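Local coordinates for putative TetR-family transcriptional regulator (Syntrophomonas wolfei subsp. wolfei, PDB 3LWJ), which probably binds DNA through an N-terminal helix-turn-helix domain and regulates transcription, as expected for a member of the TetR family, at residues L106-I109 and Y110-A114. Sequence-based numbering, arbitrary orientation.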
ATOM      1  N   LEU A 106      -5.203  11.025 -11.559  1.00 23.62           N
ATOM      2  CA  LEU A 106      -5.991  10.545 -10.420  1.00 23.86           C
ATOM      3  C   LEU A 106      -5.290   9.404  -9.673  1.00 24.76           C
ATOM      4  O   LEU A 106      -5.319   9.368  -8.430  1.00 23.26           O
ATOM      5  CB  LEU A 106      -7.404  10.120 -10.871  1.00 22.61           C
ATOM      6  CG  LEU A 106      -8.360   9.590  -9.793  1.00 23.91           C
ATOM      7  CD1 LEU A 106      -8.431  10.544  -8.584  1.00 29.39           C
ATOM      8  CD2 LEU A 106      -9.726   9.318 -10.362  1.00 21.47           C
ATOM      9  N   SER A 107      -4.693   8.472 -10.425  1.00 24.37           N
ATOM     10  CA  SER A 107      -3.881   7.402  -9.845  1.00 23.84           C
ATOM     11  C   SER A 107      -2.762   8.013  -9.009  1.00 23.39           C
ATOM     12  O   SER A 107      -2.457   7.549  -7.924  1.00 25.25           O
ATOM     13  CB  SER A 107      -3.289   6.495 -10.945  1.00 24.14           C
ATOM     14  OG  SER A 107      -4.289   5.664 -11.581  1.00 18.33           O
ATOM     15  N   GLU A 108      -2.150   9.072  -9.504  1.00 24.00           N
ATOM     16  CA  GLU A 108      -1.142   9.766  -8.711  1.00 24.31           C
ATOM     17  C   GLU A 108      -1.712  10.323  -7.397  1.00 24.91           C
ATOM     18  O   GLU A 108      -1.157  10.055  -6.329  1.00 22.02           O
ATOM     19  CB  GLU A 108      -0.483  10.876  -9.504  1.00 25.35           C
ATOM     20  CG  GLU A 108       0.939  11.144  -9.026  1.00 36.71           C
ATOM     21  CD  GLU A 108       1.602  12.328  -9.732  1.00 36.80           C
ATOM     22  OE1 GLU A 108       1.513  12.426 -10.981  1.00 29.79           O
ATOM     23  OE2 GLU A 108       2.193  13.159  -9.008  1.00 32.31           O
ATOM     24  N   ILE A 109      -2.813  11.088  -7.465  1.00 21.75           N
ATOM     25  CA  ILE A 109      -3.418  11.637  -6.254  1.00 20.20           C
ATOM     26  C   ILE A 109      -3.781  10.506  -5.287  1.00 20.96           C
ATOM     27  O   ILE A 109      -3.414  10.568  -4.133  1.00 19.86           O
ATOM     28  CB  ILE A 109      -4.684  12.467  -6.540  1.00 24.40           C
ATOM     29  CG1 ILE A 109      -4.361  13.735  -7.337  1.00 24.30           C
ATOM     30  CG2 ILE A 109      -5.430  12.843  -5.218  1.00 15.20           C
ATOM     31  CD1 ILE A 109      -3.365  14.657  -6.678  1.00 31.61           C
ATOM     32  N   TYR A 110      -4.467   9.465  -5.778  1.00 20.02           N
ATOM     33  CA  TYR A 110      -4.777   8.264  -4.973  1.00 21.42           C
ATOM     34  C   TYR A 110      -3.561   7.695  -4.269  1.00 23.99           C
ATOM     35  O   TYR A 110      -3.650   7.264  -3.111  1.00 27.90           O
ATOM     36  CB  TYR A 110      -5.413   7.225  -5.882  1.00 24.32           C
ATOM     37  CG  TYR A 110      -5.615   5.846  -5.326  1.00 24.98           C
ATOM     38  CD1 TYR A 110      -6.321   5.631  -4.127  1.00 27.68           C
ATOM     39  CD2 TYR A 110      -5.162   4.725  -6.044  1.00 35.44           C
ATOM     40  CE1 TYR A 110      -6.525   4.323  -3.642  1.00 27.63           C
ATOM     41  CE2 TYR A 110      -5.377   3.426  -5.568  1.00 27.60           C
ATOM     42  CZ  TYR A 110      -6.071   3.244  -4.369  1.00 32.46           C
ATOM     43  OH  TYR A 110      -6.273   1.974  -3.904  1.00 35.46           O
ATOM     44  N   SER A 111      -2.431   7.689  -4.975  1.00 25.18           N
ATOM     45  CA  SER A 111      -1.180   7.089  -4.496  1.00 27.07           C
ATOM     46  C   SER A 111      -0.398   7.998  -3.584  1.00 27.72           C
ATOM     47  O   SER A 111       0.568   7.561  -2.965  1.00 27.05           O
ATOM     48  CB  SER A 111      -0.272   6.719  -5.682  1.00 27.11           C
ATOM     49  OG  SER A 111      -0.905   5.787  -6.541  1.00 22.19           O
ATOM     50  N   ARG A 112      -0.785   9.259  -3.520  1.00 24.63           N
ATOM     51  CA  ARG A 112      -0.070  10.228  -2.692  1.00 26.63           C
ATOM     52  C   ARG A 112      -0.801  10.599  -1.392  1.00 28.63           C
ATOM     53  O   ARG A 112      -0.154  10.873  -0.406  1.00 28.48           O
ATOM     54  CB  ARG A 112       0.211  11.500  -3.482  1.00 26.50           C
ATOM     55  CG  ARG A 112       1.252  11.331  -4.577  1.00 26.18           C
ATOM     56  CD  ARG A 112       1.624  12.700  -5.164  1.00 33.06           C
ATOM     57  NE  ARG A 112       2.766  12.582  -6.074  1.00 33.55           N
ATOM     58  CZ  ARG A 112       4.028  12.448  -5.675  1.00 39.04           C
ATOM     59  NH1 ARG A 112       4.325  12.417  -4.374  1.00 35.07           N
ATOM     60  NH2 ARG A 112       5.002  12.334  -6.576  1.00 36.42           N
ATOM     61  N   VAL A 113      -2.132  10.613  -1.400  1.00 27.75           N
ATOM     62  CA  VAL A 113      -2.865  11.142  -0.254  1.00 28.29           C
ATOM     63  C   VAL A 113      -3.293  10.095   0.793  1.00 29.03           C
ATOM     64  O   VAL A 113      -3.826  10.468   1.834  1.00 26.50           O
ATOM     65  CB  VAL A 113      -4.091  11.968  -0.688  1.00 26.32           C
ATOM     66  CG1 VAL A 113      -3.666  13.112  -1.659  1.00 27.11           C
ATOM     67  CG2 VAL A 113      -5.210  11.063  -1.220  1.00 21.97           C
ATOM     68  N   ALA A 114      -3.059   8.811   0.528  1.00 28.64           N
ATOM     69  CA  ALA A 114      -3.354   7.741   1.502  1.00 27.86           C
ATOM     70  C   ALA A 114      -2.643   7.953   2.824  1.00 29.01           C
ATOM     71  O   ALA A 114      -1.456   8.239   2.824  1.00 34.29           O
ATOM     72  CB  ALA A 114      -2.982   6.382   0.916  1.00 26.03           C
TER
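The carboxylate of Glu108 lies at the edge of the Arg112 guanidinium: OE2 of Glu108 sits 3.0 Å from NE of Arg112 and close to the guanidinium plane. The two planes are turned 65° apart, and OE2 accepts through its anti lone pair, so this i to i+4 salt bridge is a single-point bond through NE (N-H...O angle 165°) and not a paired, coplanar one. Both side chains run out the same way; the Glu108 chain, extended beyond CG, brings its carboxylate alongside NE. NH1 of Arg112 has a separate partner, the carbonyl oxygen of Gly115 of the second subunit, a bond that crosses to the other subunit of the dimer. The other flat group, the Tyr110 ring, takes Phe127 in an edge-to-face pair, and its hydroxyl is hydrogen-bonded to Glu128.

Residues 106-113 lie on helix 104-113, a short helix of the all-helical TetR-family fold, its side chains packing against helices 10-28, 56-79, 118-144 and 153-173. Regular i to i+4 bonding is evident where Tyr110 N reaches Leu106 O at 2.8 Å. At the next residue, Ser107 O accepts twice from Ser111, from N and, at 2.7 Å, from OG, the two donors lying on opposite faces of the carbonyl plane. With OG beside its own backbone N (chi1 -60°), the Ser111 hydroxyl can fold back onto that carbonyl. Ile109 O is also shared: Val113 N lies 3.0 Å away, nearly in line with the C=O, whereas Arg112 N comes from above the carbonyl plane. On the apolar side, CG2 of Ile109 touches CG1 of Val113 at 4.0 Å, Ile109 packing on Phe25 and Ile26 of helix 10-28 and Val113 on Ile120 and Leu124 of helix 118-144.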